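Local structure of ectonucleoside triphosphate diphosphohydrolase 4 (Homo sapiens, 6WG5) at residues A179-N184 / A256-G261. The protein belongs to the GDA1/CD39 family of nucleoside phosphatases, whose fold is related to that of actin. Sequence-based numbering, arbitrary orientation.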
ATOM      1  N   ALA A 179       3.192   4.819   2.628  1.00 27.18           N
ATOM      2  CA  ALA A 179       1.924   4.185   2.977  1.00 27.96           C
ATOM      3  C   ALA A 179       1.977   3.604   4.384  1.00 23.72           C
ATOM      4  O   ALA A 179       0.992   3.669   5.128  1.00 21.21           O
ATOM      5  CB  ALA A 179       1.579   3.101   1.958  1.00 27.25           C
ATOM      6  N   TRP A 180       3.121   3.033   4.767  1.00 26.07           N
ATOM      7  CA  TRP A 180       3.262   2.494   6.114  1.00 24.23           C
ATOM      8  C   TRP A 180       3.181   3.603   7.157  1.00 24.55           C
ATOM      9  O   TRP A 180       2.568   3.425   8.216  1.00 26.18           O
ATOM     10  CB  TRP A 180       4.582   1.731   6.228  1.00 21.94           C
ATOM     11  CG  TRP A 180       4.827   1.142   7.579  1.00 23.56           C
ATOM     12  CD1 TRP A 180       4.459  -0.097   8.013  1.00 25.21           C
ATOM     13  CD2 TRP A 180       5.505   1.767   8.675  1.00 24.09           C
ATOM     14  NE1 TRP A 180       4.864  -0.282   9.314  1.00 25.83           N
ATOM     15  CE2 TRP A 180       5.508   0.849   9.743  1.00 22.72           C
ATOM     16  CE3 TRP A 180       6.109   3.015   8.856  1.00 24.04           C
ATOM     17  CZ2 TRP A 180       6.090   1.137  10.973  1.00 22.29           C
ATOM     18  CZ3 TRP A 180       6.686   3.302  10.080  1.00 23.81           C
ATOM     19  CH2 TRP A 180       6.672   2.368  11.123  1.00 24.83           C
ATOM     20  N   ILE A 181       3.790   4.758   6.871  1.00 21.53           N
ATOM     21  CA  ILE A 181       3.690   5.900   7.776  1.00 21.27           C
ATOM     22  C   ILE A 181       2.247   6.376   7.867  1.00 23.85           C
ATOM     23  O   ILE A 181       1.755   6.720   8.950  1.00 26.55           O
ATOM     24  CB  ILE A 181       4.628   7.032   7.314  1.00 21.08           C
ATOM     25  CG1 ILE A 181       6.092   6.613   7.466  1.00 20.36           C
ATOM     26  CG2 ILE A 181       4.364   8.317   8.105  1.00 23.33           C
ATOM     27  CD1 ILE A 181       7.075   7.571   6.817  1.00 23.03           C
ATOM     28  N   GLY A 182       1.546   6.402   6.734  1.00 22.88           N
ATOM     29  CA  GLY A 182       0.188   6.922   6.726  1.00 26.16           C
ATOM     30  C   GLY A 182      -0.737   6.156   7.652  1.00 25.77           C
ATOM     31  O   GLY A 182      -1.473   6.749   8.444  1.00 27.44           O
ATOM     32  N   ILE A 183      -0.714   4.825   7.565  1.00 21.94           N
ATOM     33  CA  ILE A 183      -1.648   4.028   8.354  1.00 21.66           C
ATOM     34  C   ILE A 183      -1.308   4.119   9.835  1.00 23.11           C
ATOM     35  O   ILE A 183      -2.195   4.293  10.678  1.00 26.92           O
ATOM     36  CB  ILE A 183      -1.668   2.568   7.862  1.00 22.91           C
ATOM     37  CG1 ILE A 183      -2.768   1.792   8.589  1.00 29.77           C
ATOM     38  CG2 ILE A 183      -0.310   1.894   8.067  1.00 26.06           C
ATOM     39  CD1 ILE A 183      -2.918   0.351   8.146  1.00 35.96           C
ATOM     40  N   ASN A 184      -0.024   4.010  10.181  1.00 25.76           N
ATOM     41  CA  ASN A 184       0.357   4.047  11.587  1.00 23.82           C
ATOM     42  C   ASN A 184       0.108   5.419  12.193  1.00 19.45           C
ATOM     43  O   ASN A 184      -0.148   5.526  13.397  1.00 20.63           O
ATOM     44  CB  ASN A 184       1.823   3.652  11.746  1.00 23.85           C
ATOM     45  CG  ASN A 184       2.028   2.159  11.655  1.00 25.69           C
ATOM     46  OD1 ASN A 184       1.843   1.438  12.635  1.00 21.43           O
ATOM     47  ND2 ASN A 184       2.402   1.682  10.471  1.00 25.25           N
ATOM     48  N   ALA A 256      14.416   0.475   4.914  1.00 36.28           N
ATOM     49  CA  ALA A 256      14.456   1.929   4.998  1.00 33.77           C
ATOM     50  C   ALA A 256      14.648   2.331   6.453  1.00 36.56           C
ATOM     51  O   ALA A 256      13.940   1.837   7.337  1.00 37.51           O
ATOM     52  CB  ALA A 256      13.174   2.549   4.438  1.00 30.77           C
ATOM     53  N   GLU A 257      15.608   3.218   6.696  1.00 38.12           N
ATOM     54  CA  GLU A 257      15.887   3.736   8.029  1.00 35.98           C
ATOM     55  C   GLU A 257      15.734   5.247   7.999  1.00 38.16           C
ATOM     56  O   GLU A 257      16.471   5.934   7.283  1.00 46.43           O
ATOM     57  CB  GLU A 257      17.288   3.334   8.487  1.00 38.92           C
ATOM     58  CG  GLU A 257      17.365   1.903   8.983  1.00 49.02           C
ATOM     59  CD  GLU A 257      18.745   1.299   8.830  1.00 57.83           C
ATOM     60  OE1 GLU A 257      18.847   0.211   8.223  1.00 59.93           O
ATOM     61  OE2 GLU A 257      19.725   1.911   9.306  1.00 61.61           O
ATOM     62  N   PHE A 258      14.779   5.760   8.770  1.00 30.67           N
ATOM     63  CA  PHE A 258      14.433   7.171   8.736  1.00 29.23           C
ATOM     64  C   PHE A 258      14.064   7.636  10.138  1.00 29.58           C
ATOM     65  O   PHE A 258      13.914   6.837  11.067  1.00 25.59           O
ATOM     66  CB  PHE A 258      13.280   7.431   7.760  1.00 25.08           C
ATOM     67  CG  PHE A 258      12.056   6.607   8.039  1.00 24.06           C
ATOM     68  CD1 PHE A 258      11.053   7.086   8.864  1.00 26.82           C
ATOM     69  CD2 PHE A 258      11.912   5.349   7.481  1.00 23.57           C
ATOM     70  CE1 PHE A 258       9.928   6.329   9.123  1.00 26.61           C
ATOM     71  CE2 PHE A 258      10.789   4.587   7.734  1.00 25.38           C
ATOM     72  CZ  PHE A 258       9.795   5.077   8.557  1.00 26.21           C
ATOM     73  N   ASN A 259      13.911   8.953  10.274  1.00 34.46           N
ATOM     74  CA  ASN A 259      13.583   9.592  11.543  1.00 29.75           C
ATOM     75  C   ASN A 259      12.406  10.528  11.313  1.00 31.86           C
ATOM     76  O   ASN A 259      12.513  11.480  10.534  1.00 39.35           O
ATOM     77  CB  ASN A 259      14.787  10.363  12.093  1.00 28.70           C
ATOM     78  CG  ASN A 259      14.556  10.886  13.496  1.00 31.75           C
ATOM     79  OD1 ASN A 259      13.440  10.831  14.018  1.00 30.75           O
ATOM     80  ND2 ASN A 259      15.609  11.409  14.110  1.00 31.53           N
ATOM     81  N   LEU A 260      11.285  10.254  11.983  1.00 34.46           N
ATOM     82  CA  LEU A 260      10.087  11.065  11.806  1.00 30.99           C
ATOM     83  C   LEU A 260      10.079  12.308  12.681  1.00 33.42           C
ATOM     84  O   LEU A 260       9.296  13.228  12.417  1.00 36.43           O
ATOM     85  CB  LEU A 260       8.837  10.238  12.105  1.00 30.97           C
ATOM     86  CG  LEU A 260       8.266   9.417  10.953  1.00 27.73           C
ATOM     87  CD1 LEU A 260       7.233   8.439  11.480  1.00 25.79           C
ATOM     88  CD2 LEU A 260       7.647  10.329   9.910  1.00 32.95           C
ATOM     89  N   GLY A 261      10.919  12.358  13.715  1.00 29.42           N
ATOM     90  CA  GLY A 261      10.957  13.511  14.585  1.00 29.98           C
ATOM     91  C   GLY A 261      11.718  14.668  13.974  1.00 33.37           C
ATOM     92  O   GLY A 261      12.354  14.553  12.926  1.00 35.42           O
TER
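The phenyl ring of F258 meets W180 with its edge and I181 at a slant, in a contact that no hydrogen bond crosses. The backbones of 179-184, on a helix, and 256-261, at a strand end, stay well apart: I181 CA and L260 CA, the nearest such pair, are 9.2 Å from each other. F258 reaches the helix from farther off, its CG held between the backbone N and the carbonyl carbon (chi1 55°) and its ring directed at the helix. Its leading atom, CZ, lies 3.9 Å from CZ3 of W180, and that indole carbon is close to the plane of the phenyl ring. The side chains of I181 and F258 approach each other from opposite directions, and I181 CD1 comes to 3.9 Å from F258 CE1. L260 CD2 lies 4.2 Å from the same I181 CD1, so I181 touches both F258, on the strand, and L260, in the loop after it. All four of these side chains are buried, and the contact is purely apolar.

Behind the indole, N184 packs its amide nitrogen ND2 against one face of the W180 ring, 3.2 Å above the plane and toward the rim. N184 ND2 also donates to W180 O, one turn earlier in the helix, at 2.9 Å and nearly straight (173°). N184 OD1 accepts from the backbone N of A220, which ties the helix to the loop ahead of strand 221-225. On the other segment, N259 OD1 takes the backbone N-H of G261 in an Asx turn where the strand ends.

Helix 172-186 packs on a face of the six-stranded mixed sheet, here at its outermost strand 255-259, with W180 also on V273 of strand 270-279, which F258 touches too, and on I222 of strand 221-225: alpha/beta packing consistent with the actin-like fold of this family.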